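Local coordinates for fucoxanthin chlorophyll a/c-binding protein Lhcq10 (PDB 6L4U) that probably harvests light for photosystem I in a diatom, binding chlorophyll a, chlorophyll c1 and fucoxanthin within a membrane-embedded protein scaffold, at residues T66-W69 against A75-G78; E152-H157 against S171-I176; G161-A166 against D201-E206. One frame throughout, in Å; residues are numbered along the deposited sequence.

Interaction 1: residues T66-W69 against A75-G78. With A86 ((3S,3'S,5R,5'R,6S,6'R,8'R)-3,5'-dihydroxy-8-oxo-6',7'-didehydro-5,5',6,6',7,8-hexahydro-5,6-epoxy-beta,beta-caroten-3'- yl acetate), chain B.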
loop_
_atom_site.group_PDB
_atom_site.type_symbol
_atom_site.label_atom_id
_atom_site.label_comp_id
_atom_site.label_asym_id
_atom_site.label_seq_id
_atom_site.Cartn_x
_atom_site.Cartn_y
_atom_site.Cartn_z
ATOM N N THR Z 66 72.201 -34.930 -49.802
ATOM C CA THR Z 66 71.218 -34.540 -48.800
ATOM C C THR Z 66 71.724 -33.374 -47.960
ATOM O O THR Z 66 72.911 -33.028 -47.988
ATOM C CB THR Z 66 70.861 -35.721 -47.885
ATOM O OG1 THR Z 66 69.626 -35.447 -47.220
ATOM C CG2 THR Z 66 71.934 -35.956 -46.833
ATOM N N THR Z 67 70.801 -32.758 -47.212
ATOM C CA THR Z 67 71.195 -31.797 -46.195
ATOM C C THR Z 67 70.817 -32.449 -44.869
ATOM O O THR Z 67 70.065 -33.429 -44.836
ATOM C CB THR Z 67 70.432 -30.472 -46.265
ATOM O OG1 THR Z 67 69.034 -30.706 -46.183
ATOM C CG2 THR Z 67 70.573 -29.950 -47.701
ATOM N N ILE Z 68 71.283 -31.874 -43.762
ATOM C CA ILE Z 68 70.858 -32.364 -42.452
ATOM C C ILE Z 68 70.128 -31.278 -41.659
ATOM O O ILE Z 68 68.928 -31.406 -41.390
ATOM C CB ILE Z 68 72.044 -32.984 -41.671
ATOM C CG1 ILE Z 68 73.316 -32.132 -41.722
ATOM C CG2 ILE Z 68 72.366 -34.360 -42.215
ATOM C CD1 ILE Z 68 74.356 -32.520 -40.717
ATOM N N TRP Z 69 70.804 -30.179 -41.327
ATOM C CA TRP Z 69 70.222 -29.133 -40.501
ATOM C C TRP Z 69 69.761 -27.942 -41.326
ATOM O O TRP Z 69 69.673 -26.825 -40.809
ATOM C CB TRP Z 69 71.217 -28.693 -39.430
ATOM C CG TRP Z 69 71.269 -29.630 -38.273
ATOM C CD1 TRP Z 69 72.116 -30.682 -38.111
ATOM C CD2 TRP Z 69 70.430 -29.607 -37.115
ATOM N NE1 TRP Z 69 71.862 -31.316 -36.921
ATOM C CE2 TRP Z 69 70.830 -30.674 -36.289
ATOM C CE3 TRP Z 69 69.381 -28.785 -36.693
ATOM C CZ2 TRP Z 69 70.220 -30.941 -35.067
ATOM C CZ3 TRP Z 69 68.776 -29.052 -35.481
ATOM C CH2 TRP Z 69 69.196 -30.122 -34.683
ATOM N N ALA Z 75 77.499 -27.774 -47.569
ATOM C CA ALA Z 75 78.005 -27.706 -46.205
ATOM C C ALA Z 75 77.891 -29.037 -45.485
ATOM O O ALA Z 75 78.752 -29.362 -44.659
ATOM C CB ALA Z 75 77.262 -26.628 -45.412
ATOM N N THR Z 76 76.848 -29.813 -45.779
ATOM C CA THR Z 76 76.720 -31.136 -45.192
ATOM C C THR Z 76 77.598 -32.153 -45.895
ATOM O O THR Z 76 77.870 -33.213 -45.326
ATOM C CB THR Z 76 75.273 -31.610 -45.240
ATOM O OG1 THR Z 76 74.925 -31.951 -46.587
ATOM C CG2 THR Z 76 74.372 -30.494 -44.778
ATOM N N ILE Z 77 78.039 -31.857 -47.119
ATOM C CA ILE Z 77 78.990 -32.734 -47.786
ATOM C C ILE Z 77 80.376 -32.588 -47.153
ATOM O O ILE Z 77 81.229 -33.464 -47.330
ATOM C CB ILE Z 77 79.064 -32.445 -49.301
ATOM C CG1 ILE Z 77 79.474 -33.659 -50.123
ATOM C CG2 ILE Z 77 80.030 -31.364 -49.667
ATOM C CD1 ILE Z 77 78.666 -33.837 -51.342
ATOM N N GLY Z 78 80.626 -31.490 -46.429
ATOM C CA GLY Z 78 81.811 -31.406 -45.597
ATOM C C GLY Z 78 81.600 -32.032 -44.239
ATOM O O GLY Z 78 82.565 -32.446 -43.590
HETATM C C A86 B . 75.093 -46.104 -36.713
HETATM O O A86 B . 70.780 -35.036 -33.801
HETATM C C1 A86 B . 75.959 -46.111 -35.419
HETATM C C10 A86 B . 73.004 -36.860 -34.206
HETATM C C11 A86 B . 71.836 -36.656 -35.031
HETATM C C12 A86 B . 71.424 -37.746 -35.978
HETATM C C13 A86 B . 71.082 -35.380 -34.883
HETATM C C14 A86 B . 70.662 -34.402 -36.174
HETATM C C15 A86 B . 69.455 -34.959 -37.005
HETATM C C16 A86 B . 69.677 -35.092 -38.501
HETATM C C17 A86 B . 69.252 -33.870 -39.301
HETATM C C18 A86 B . 67.857 -33.529 -39.059
HETATM C C19 A86 B . 67.627 -33.191 -37.548
HETATM C C2 A86 B . 76.009 -44.984 -34.577
HETATM C C20 A86 B . 68.113 -34.422 -36.623
HETATM C C21 A86 B . 67.996 -33.791 -35.187
HETATM C C22 A86 B . 71.182 -35.339 -38.824
HETATM C C23 A86 B . 68.932 -36.311 -39.012
HETATM C C24 A86 B . 76.787 -47.318 -35.046
HETATM C C25 A86 B . 76.412 -48.168 -33.977
HETATM C C26 A86 B . 77.357 -49.454 -33.598
HETATM C C27 A86 B . 77.409 -50.690 -34.262
HETATM C C28 A86 B . 76.556 -50.951 -35.440
HETATM C C29 A86 B . 78.430 -51.801 -33.700
HETATM C C3 A86 B . 75.244 -43.766 -34.865
HETATM C C30 A86 B . 77.936 -53.071 -33.160
HETATM C C31 A86 B . 77.478 -54.326 -32.635
HETATM C C32 A86 B . 77.984 -55.659 -33.241
HETATM C C33 A86 B . 77.383 -56.979 -32.708
HETATM C C34 A86 B . 76.001 -56.930 -32.020
HETATM C C35 A86 B . 75.319 -55.542 -32.050
HETATM C C36 A86 B . 76.314 -54.448 -31.637
HETATM C C37 A86 B . 75.576 -53.096 -31.578
HETATM C C38 A86 B . 74.710 -58.908 -31.714
HETATM C C39 A86 B . 74.737 -60.403 -32.143
HETATM C C4 A86 B . 75.608 -42.618 -34.148
HETATM C C40 A86 B . 77.810 -55.609 -34.785
HETATM C C41 A86 B . 79.504 -55.698 -32.935
HETATM C C5 A86 B . 74.852 -41.150 -34.335
HETATM C C6 A86 B . 74.408 -40.537 -33.155
HETATM C C7 A86 B . 74.637 -41.258 -31.755
HETATM C C8 A86 B . 73.662 -39.112 -33.192
HETATM C C9 A86 B . 73.782 -38.188 -34.321
HETATM O O1 A86 B . 68.481 -35.824 -36.311
HETATM O O2 A86 B . 67.521 -32.402 -39.832
HETATM O O3 A86 B . 76.823 -54.735 -30.356
HETATM O O4 A86 B . 75.155 -57.881 -32.626
HETATM O O5 A86 B . 74.327 -58.613 -30.643
#
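One polar bond joins the two segments: the hydroxyl of Thr76 donates to the carbonyl oxygen of Thr66, OG1 lying 2.7 Å from that O. The approach is bent, with a C=O...OG1 angle of 145° and the donor tilted 17° from the carbonyl plane. Thr76 sits one residue into its segment of helix 73-102, and its chi1 of 73° places OG1 between its own backbone N and carbonyl carbon; the same hydroxyl has a weak bond to Asn73 O in the preceding turn. Threonine suits the place because its two branches do different work. Thr66 OG1 turns instead to Asp155 O of the neighbouring Lhcq3 chain.

In this way the loop that follows helix 42-51 is drawn against the start of a long membrane helix of the chlorophyll a/b-binding fold, beside a carotenoid at a subunit boundary.

The apolar contacts come from the other branch of Thr76. Its CG2 reaches Ile68 CG1 at 3.6 Å, the two side chains sliding past each other in opposite directions, and rests 3.7 Å from Thr67 CA. Ile68 is branched at CB, and its second arm, CG2, packs at 3.7 Å on C22 of the fucoxanthin, while CG1 stays with Thr76.

Pigment contacts extend to Trp69, whose indole has the carotenoid end group over one face: C19 of the end ring stands above it toward the rim, and NE1 is 3.4 Å from C14, the chain carbon next to that ring. The fucoxanthin hydroxyl O2 faces Ile68 O, but their separation is modelled too short to be trusted.

Interaction 2: residues E152-H157 against S171-I176. With KC1 (Chlorophyll c1), chain C.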
loop_
_atom_site.group_PDB
_atom_site.type_symbol
_atom_site.label_atom_id
_atom_site.label_comp_id
_atom_site.label_asym_id
_atom_site.label_seq_id
_atom_site.Cartn_x
_atom_site.Cartn_y
_atom_site.Cartn_z
ATOM N N GLU Z 152 85.974 -28.098 -33.615
ATOM C CA GLU Z 152 84.791 -27.345 -34.004
ATOM C C GLU Z 152 84.966 -25.842 -33.840
ATOM O O GLU Z 152 84.568 -25.075 -34.723
ATOM C CB GLU Z 152 83.592 -27.792 -33.173
ATOM C CG GLU Z 152 83.149 -29.203 -33.419
ATOM C CD GLU Z 152 82.214 -29.321 -34.593
ATOM O OE1 GLU Z 152 81.411 -28.394 -34.820
ATOM O OE2 GLU Z 152 82.285 -30.349 -35.291
ATOM N N ALA Z 153 85.545 -25.406 -32.721
ATOM C CA ALA Z 153 85.583 -23.983 -32.402
ATOM C C ALA Z 153 86.675 -23.252 -33.165
ATOM O O ALA Z 153 86.463 -22.129 -33.635
ATOM C CB ALA Z 153 85.792 -23.786 -30.904
ATOM N N ALA Z 154 87.843 -23.869 -33.300
ATOM C CA ALA Z 154 89.024 -23.156 -33.765
ATOM C C ALA Z 154 89.040 -22.984 -35.278
ATOM O O ALA Z 154 88.025 -23.209 -35.944
ATOM C CB ALA Z 154 90.291 -23.858 -33.288
ATOM N N GLY Z 155 90.222 -22.656 -35.804
ATOM C CA GLY Z 155 90.465 -21.844 -36.983
ATOM C C GLY Z 155 89.502 -21.865 -38.144
ATOM O O GLY Z 155 89.028 -20.779 -38.515
ATOM N N LYS Z 156 89.180 -23.046 -38.701
ATOM C CA LYS Z 156 88.131 -23.017 -39.702
ATOM C C LYS Z 156 87.432 -24.361 -39.795
ATOM O O LYS Z 156 88.023 -25.415 -39.547
ATOM C CB LYS Z 156 88.686 -22.498 -41.021
ATOM C CG LYS Z 156 88.209 -22.799 -42.296
ATOM C CD LYS Z 156 87.817 -21.315 -42.513
ATOM C CE LYS Z 156 86.564 -20.998 -43.243
ATOM N NZ LYS Z 156 87.221 -20.787 -44.580
ATOM N N HIS Z 157 86.139 -24.289 -40.081
ATOM C CA HIS Z 157 85.219 -25.395 -39.894
ATOM C C HIS Z 157 84.916 -26.083 -41.213
ATOM O O HIS Z 157 84.916 -25.467 -42.280
ATOM C CB HIS Z 157 83.921 -24.910 -39.257
ATOM C CG HIS Z 157 83.118 -25.998 -38.620
ATOM N ND1 HIS Z 157 82.020 -26.564 -39.231
ATOM C CD2 HIS Z 157 83.229 -26.598 -37.413
ATOM C CE1 HIS Z 157 81.500 -27.480 -38.434
ATOM N NE2 HIS Z 157 82.214 -27.519 -37.323
ATOM N N SER Z 171 98.824 -23.927 -31.020
ATOM C CA SER Z 171 99.543 -22.651 -31.026
ATOM C C SER Z 171 98.699 -21.456 -31.403
ATOM O O SER Z 171 98.955 -20.354 -30.903
ATOM C CB SER Z 171 100.726 -22.677 -31.982
ATOM O OG SER Z 171 101.762 -21.836 -31.531
ATOM N N ASP Z 172 97.768 -21.618 -32.332
ATOM C CA ASP Z 172 97.013 -20.463 -32.757
ATOM C C ASP Z 172 95.662 -20.427 -32.042
ATOM O O ASP Z 172 95.468 -21.075 -31.007
ATOM C CB ASP Z 172 96.843 -20.375 -34.280
ATOM C CG ASP Z 172 98.096 -20.742 -35.060
ATOM O OD1 ASP Z 172 98.476 -21.918 -35.184
ATOM O OD2 ASP Z 172 98.894 -19.805 -35.244
ATOM N N SER Z 173 94.771 -19.554 -32.538
ATOM C CA SER Z 173 93.334 -19.442 -32.254
ATOM C C SER Z 173 92.991 -18.854 -30.889
ATOM O O SER Z 173 91.822 -18.543 -30.630
ATOM C CB SER Z 173 92.639 -20.800 -32.389
ATOM O OG SER Z 173 92.807 -21.553 -31.198
ATOM N N ASP Z 174 93.988 -18.721 -30.018
ATOM C CA ASP Z 174 94.012 -17.833 -28.859
ATOM C C ASP Z 174 92.946 -18.206 -27.814
ATOM O O ASP Z 174 92.577 -17.378 -26.973
ATOM C CB ASP Z 174 93.811 -16.386 -29.315
ATOM C CG ASP Z 174 95.064 -15.804 -29.934
ATOM O OD1 ASP Z 174 96.179 -16.263 -29.614
ATOM O OD2 ASP Z 174 94.920 -14.887 -30.771
ATOM N N LEU Z 175 92.406 -19.432 -27.862
ATOM C CA LEU Z 175 91.323 -19.809 -26.959
ATOM C C LEU Z 175 91.796 -20.532 -25.710
ATOM O O LEU Z 175 91.152 -20.425 -24.661
ATOM C CB LEU Z 175 90.278 -20.694 -27.650
ATOM C CG LEU Z 175 89.462 -20.107 -28.798
ATOM C CD1 LEU Z 175 89.217 -21.106 -29.927
ATOM C CD2 LEU Z 175 88.187 -19.497 -28.268
ATOM N N ILE Z 176 92.892 -21.272 -25.800
ATOM C CA ILE Z 176 93.421 -22.039 -24.679
ATOM C C ILE Z 176 94.416 -21.188 -23.896
ATOM O O ILE Z 176 95.317 -20.578 -24.489
ATOM C CB ILE Z 176 94.036 -23.355 -25.180
ATOM C CG1 ILE Z 176 94.790 -24.065 -24.062
ATOM C CG2 ILE Z 176 94.865 -23.144 -26.446
ATOM C CD1 ILE Z 176 95.212 -25.417 -24.437
HETATM N NB KC1 C . 78.182 -28.978 -35.148
HETATM N ND KC1 C . 80.340 -26.496 -32.792
HETATM C C1A KC1 C . 79.796 -25.107 -35.617
HETATM C C1B KC1 C . 77.589 -28.705 -36.305
HETATM C C1C KC1 C . 78.690 -30.089 -32.338
HETATM C C1D KC1 C . 80.895 -26.510 -31.469
HETATM C C2A KC1 C . 79.510 -24.344 -36.906
HETATM C C2B KC1 C . 76.536 -29.668 -36.721
HETATM C C2C KC1 C . 78.542 -30.645 -30.966
HETATM C C2D KC1 C . 81.669 -25.313 -31.085
HETATM C C3A KC1 C . 78.682 -25.345 -37.698
HETATM C C3B KC1 C . 76.577 -30.644 -35.618
HETATM C C3C KC1 C . 79.335 -29.719 -30.144
HETATM C C3D KC1 C . 81.527 -24.513 -32.322
HETATM C C4A KC1 C . 78.607 -26.442 -36.687
HETATM C C4B KC1 C . 77.637 -30.119 -34.716
HETATM C C4C KC1 C . 79.846 -28.755 -31.146
HETATM C C4D KC1 C . 80.780 -25.255 -33.224
HETATM C CAA KC1 C . 80.651 -23.821 -37.774
HETATM C CAB KC1 C . 75.753 -31.866 -35.476
HETATM C CAC KC1 C . 79.583 -29.744 -28.656
HETATM C CAD KC1 C . 81.895 -23.236 -32.966
HETATM C CBA KC1 C . 80.206 -22.559 -38.503
HETATM C CBB KC1 C . 76.291 -33.061 -35.399
HETATM C CBC KC1 C . 78.453 -28.961 -28.024
HETATM C CBD KC1 C . 81.319 -23.216 -34.320
HETATM C CED KC1 C . 80.178 -19.633 -35.079
HETATM C CGA KC1 C . 81.097 -21.400 -38.132
HETATM C CGD KC1 C . 80.420 -22.029 -34.430
HETATM C CHA KC1 C . 80.590 -24.512 -34.481
HETATM C CHB KC1 C . 77.894 -27.498 -37.076
HETATM C CHC KC1 C . 78.019 -30.770 -33.458
HETATM C CHD KC1 C . 80.696 -27.674 -30.615
HETATM C CMA KC1 C . 77.278 -24.812 -37.961
HETATM C CMB KC1 C . 75.643 -29.689 -37.929
HETATM C CMC KC1 C . 77.767 -31.842 -30.490
HETATM C CMD KC1 C . 82.419 -24.848 -29.875
HETATM N NA KC1 C . 79.224 -26.259 -35.514
HETATM N NC KC1 C . 79.445 -28.975 -32.423
HETATM O O1A KC1 C . 80.819 -20.268 -38.494
HETATM O O1D KC1 C . 79.214 -22.156 -34.360
HETATM O O2A KC1 C . 82.297 -21.615 -37.340
HETATM O O2D KC1 C . 80.999 -20.715 -34.649
HETATM O OBD KC1 C . 82.590 -22.301 -32.434
HETATM MG MG KC1 C . 79.451 -27.772 -34.104
#
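Where helix 137-153 ends beside its bound chlorophyll c1, Ala153 and Ala154 meet Ser173 and Leu175 of the loop that leads on toward helix 196-223. The packing is light and made by van der Waals contact. Leu175 sends CD1 to within 4.5 Å of Ala153 CB and about as near to Ala154, the first residue to leave helical geometry. Ala154 CB also rests 4.0 Å from Ser173 CB, and equally near Ser173 OG, which bonds back to Asp172 O. The small methyls let the loop come close, and Ala153 CB also lies 3.7 Å from CMD of the pigment. Leu175 packs as well on Thr72 of the neighbouring Lhcq11 chain and touches a chlorophyll a.

Behind this seam stands the metal site. Glu152 binds the magnesium through one oxygen, OE1, at 2.2 Å; its chain, bent at chi2, carries CB and CG across the macrocycle before the carboxylate reaches the metal. His157 NE2 donates to the same OE1 at 2.8 Å with an N-H...O angle of 150°, coming from above the carboxylate plane, 60° out of it. A chi1 of -161° swings the imidazole away from the backbone N and over the pigment, CAA standing 3.3 Å above one ring face toward the rim. ND1 accepts from Met159 N, so both nitrogens fix the ring's rotation. The bond and the metal together probably favour a charged carboxylate. Replacing His157 by an alanine removes the imidazole, which would probably leave Glu152 OE1 held by the magnesium without its N-H partner and open a gap over the macrocycle. A helix-borne glutamate as magnesium ligand is a recurrent feature of the light-harvesting chlorophyll-binding fold.

Interaction 3: residues G161-A166 against D201-E206. With KC1 (Chlorophyll c1), chain D.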
loop_
_atom_site.group_PDB
_atom_site.type_symbol
_atom_site.label_atom_id
_atom_site.label_comp_id
_atom_site.label_asym_id
_atom_site.label_seq_id
_atom_site.Cartn_x
_atom_site.Cartn_y
_atom_site.Cartn_z
ATOM N N GLY Z 161 84.176 -23.022 -45.794
ATOM C CA GLY Z 161 85.471 -23.278 -46.403
ATOM C C GLY Z 161 86.153 -24.394 -45.637
ATOM O O GLY Z 161 86.368 -24.280 -44.432
ATOM N N GLY Z 162 86.478 -25.485 -46.314
ATOM C CA GLY Z 162 86.496 -26.769 -45.642
ATOM C C GLY Z 162 87.819 -27.262 -45.102
ATOM O O GLY Z 162 88.245 -26.860 -44.014
ATOM N N LYS Z 163 88.446 -28.159 -45.862
ATOM C CA LYS Z 163 89.526 -29.058 -45.474
ATOM C C LYS Z 163 89.123 -29.852 -44.235
ATOM O O LYS Z 163 89.568 -29.544 -43.119
ATOM C CB LYS Z 163 90.834 -28.313 -45.227
ATOM C CG LYS Z 163 91.980 -29.270 -45.199
ATOM C CD LYS Z 163 92.377 -29.695 -46.576
ATOM C CE LYS Z 163 93.525 -30.606 -46.388
ATOM N NZ LYS Z 163 94.727 -29.830 -46.667
ATOM N N PRO Z 164 88.252 -30.851 -44.377
ATOM C CA PRO Z 164 87.861 -31.649 -43.215
ATOM C C PRO Z 164 88.966 -32.602 -42.799
ATOM O O PRO Z 164 89.780 -33.047 -43.611
ATOM C CB PRO Z 164 86.632 -32.411 -43.714
ATOM C CG PRO Z 164 86.887 -32.576 -45.160
ATOM C CD PRO Z 164 87.634 -31.355 -45.616
ATOM N N GLY Z 165 88.989 -32.910 -41.506
ATOM C CA GLY Z 165 90.046 -33.690 -40.918
ATOM C C GLY Z 165 91.249 -32.887 -40.477
ATOM O O GLY Z 165 92.058 -33.387 -39.689
ATOM N N ALA Z 166 91.386 -31.654 -40.959
ATOM C CA ALA Z 166 92.496 -30.785 -40.588
ATOM C C ALA Z 166 92.296 -30.313 -39.159
ATOM O O ALA Z 166 91.481 -29.427 -38.894
ATOM C CB ALA Z 166 92.591 -29.605 -41.546
ATOM N N ASP Z 201 97.794 -36.535 -51.836
ATOM C CA ASP Z 201 97.771 -37.983 -51.945
ATOM C C ASP Z 201 97.718 -38.662 -50.583
ATOM O O ASP Z 201 97.349 -39.836 -50.513
ATOM C CB ASP Z 201 98.996 -38.441 -52.749
ATOM C CG ASP Z 201 98.970 -39.921 -53.075
ATOM O OD1 ASP Z 201 97.894 -40.422 -53.460
ATOM O OD2 ASP Z 201 100.027 -40.577 -52.969
ATOM N N GLY Z 202 98.021 -37.937 -49.502
ATOM C CA GLY Z 202 98.020 -38.547 -48.182
ATOM C C GLY Z 202 96.629 -38.859 -47.662
ATOM O O GLY Z 202 96.385 -39.953 -47.154
ATOM N N LEU Z 203 95.696 -37.907 -47.788
ATOM C CA LEU Z 203 94.311 -38.127 -47.370
ATOM C C LEU Z 203 93.631 -39.221 -48.177
ATOM O O LEU Z 203 92.712 -39.875 -47.677
ATOM C CB LEU Z 203 93.531 -36.821 -47.493
ATOM C CG LEU Z 203 93.802 -35.709 -46.491
ATOM C CD1 LEU Z 203 94.315 -34.490 -47.208
ATOM C CD2 LEU Z 203 92.458 -35.360 -45.863
ATOM N N ILE Z 204 94.074 -39.439 -49.414
ATOM C CA ILE Z 204 93.451 -40.464 -50.234
ATOM C C ILE Z 204 93.883 -41.858 -49.789
ATOM O O ILE Z 204 93.094 -42.807 -49.860
ATOM C CB ILE Z 204 93.734 -40.170 -51.716
ATOM C CG1 ILE Z 204 93.339 -38.724 -52.000
ATOM C CG2 ILE Z 204 92.933 -41.048 -52.610
ATOM C CD1 ILE Z 204 93.673 -38.239 -53.352
ATOM N N LYS Z 205 95.101 -42.008 -49.279
ATOM C CA LYS Z 205 95.492 -43.259 -48.636
ATOM C C LYS Z 205 95.243 -43.273 -47.131
ATOM O O LYS Z 205 95.482 -44.295 -46.487
ATOM C CB LYS Z 205 96.957 -43.591 -48.946
ATOM C CG LYS Z 205 97.922 -42.451 -48.814
ATOM C CD LYS Z 205 99.324 -42.872 -49.191
ATOM C CE LYS Z 205 100.243 -41.712 -49.587
ATOM N NZ LYS Z 205 100.828 -41.824 -50.949
ATOM N N GLU Z 206 94.785 -42.167 -46.560
ATOM C CA GLU Z 206 94.191 -42.139 -45.223
ATOM C C GLU Z 206 92.719 -42.510 -45.274
ATOM O O GLU Z 206 92.219 -43.176 -44.364
ATOM C CB GLU Z 206 94.469 -40.750 -44.686
ATOM C CG GLU Z 206 93.671 -39.832 -43.865
ATOM C CD GLU Z 206 93.971 -39.429 -42.529
ATOM O OE1 GLU Z 206 95.044 -38.985 -42.113
ATOM O OE2 GLU Z 206 92.986 -38.746 -42.219
HETATM N NB KC1 D . 96.961 -39.932 -41.957
HETATM N ND KC1 D . 95.810 -37.055 -39.340
HETATM C C1A KC1 D . 96.963 -35.729 -42.003
HETATM C C1B KC1 D . 97.563 -39.778 -43.128
HETATM C C1C KC1 D . 95.828 -41.040 -39.348
HETATM C C1D KC1 D . 95.180 -36.989 -38.057
HETATM C C2A KC1 D . 97.555 -34.990 -43.185
HETATM C C2B KC1 D . 97.917 -41.025 -43.830
HETATM C C2C KC1 D . 95.593 -41.782 -38.087
HETATM C C2D KC1 D . 94.813 -35.635 -37.590
HETATM C C3A KC1 D . 98.011 -36.133 -44.069
HETATM C C3B KC1 D . 97.438 -42.059 -42.894
HETATM C C3C KC1 D . 95.194 -40.749 -37.124
HETATM C C3D KC1 D . 95.286 -34.829 -38.751
HETATM C C4A KC1 D . 97.586 -37.282 -43.218
HETATM C C4B KC1 D . 96.858 -41.255 -41.761
HETATM C C4C KC1 D . 95.281 -39.511 -37.956
HETATM C C4D KC1 D . 95.808 -35.713 -39.683
HETATM C CAA KC1 D . 98.820 -34.201 -42.841
HETATM C CAB KC1 D . 97.573 -43.519 -43.155
HETATM C CAC KC1 D . 94.873 -40.991 -35.657
HETATM C CAD KC1 D . 95.412 -33.458 -39.307
HETATM C CBA KC1 D . 99.287 -33.376 -44.032
HETATM C CBB KC1 D . 97.266 -44.503 -42.345
HETATM C CBC KC1 D . 93.459 -40.673 -35.235
HETATM C CBD KC1 D . 96.067 -33.544 -40.622
HETATM C CED KC1 D . 93.656 -32.801 -43.510
HETATM C CGA KC1 D . 98.179 -32.504 -44.578
HETATM C CGD KC1 D . 95.270 -32.840 -41.672
HETATM C CHA KC1 D . 96.335 -34.993 -40.853
HETATM C CHB KC1 D . 97.854 -38.476 -43.723
HETATM C CHC KC1 D . 96.239 -41.806 -40.544
HETATM C CHD KC1 D . 94.954 -38.223 -37.307
HETATM C CMA KC1 D . 97.277 -36.153 -45.396
HETATM C CMB KC1 D . 98.596 -41.192 -45.153
HETATM C CMC KC1 D . 95.707 -43.249 -37.812
HETATM C CMD KC1 D . 94.155 -35.076 -36.360
HETATM N NA KC1 D . 96.994 -37.011 -42.054
HETATM N NC KC1 D . 95.652 -39.708 -39.255
HETATM O O1A KC1 D . 97.642 -32.761 -45.644
HETATM O O1D KC1 D . 95.461 -31.653 -41.877
HETATM O O2A KC1 D . 97.750 -31.326 -43.843
HETATM O O2D KC1 D . 94.286 -33.535 -42.473
HETATM O OBD KC1 D . 95.026 -32.371 -38.748
HETATM MG MG KC1 D . 96.560 -38.447 -40.615
#
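Lys163 and Leu203 cross obliquely, aliphatic chain against branched tip, with CE of the lysine 4.0 Å from CD1 of the leucine. A bend at chi2 (77°) turns the lysine chain so that its methylenes come toward helix 196-223. Leucine suits the other side: CD1 lies between the lysine CE and the pigment methyl CMA, CD2 meets CED of the chlorophyll c1 at 3.7 Å and, more loosely, Pro164 O, and CG meets CMA, also at 3.7 Å.

The loop makes a type II turn from Lys163 to Ala166. Gly165 takes the position where a CB would press on the preceding carbonyl oxygen, and Ala166 CB settles 3.5 Å from the pigment's O1D. On the helix Gly202 is equally apt, since a side chain there would collide with CMA. One turn apart, Lys205 NZ and Asp201 OD2 form a salt bridge at 2.5 Å, the ammonium coming from above the carboxylate plane.

Glu206 aims its OE1 at the magnesium, though its overlap with a pyrrole nitrogen makes the exact placement doubtful. Its OE2 pairs with Arg89 NE, while Arg89 NH1 bonds Gly165 O. Arg89, from helix 73-102, thus ties the loop to the metal-binding glutamate, and its charge probably balances the metal-bound carboxylate, as in the glutamate-arginine pairs of other light-harvesting complexes.

All three contacts border bound pigments. Interaction 3 lies with its centre 18 Å from each of the others and touches both: Gly78 O of interaction 1 is 4.1 Å from Pro164 CB, and Lys156 CG of interaction 2 is 3.2 Å from Gly161 O. Interactions 1 and 2 are 22 Å apart between centres and about 7 Å at their nearest atoms, yet Trp69 belongs to the chlorophyll c1 pocket that also holds Glu152 and His157, so that pigment bridges them. Along the chain, interactions 2 and 3 alternate their segments. Each offers a glutamate to its own chlorophyll c1, whereas interaction 1 attends chiefly to fucoxanthin.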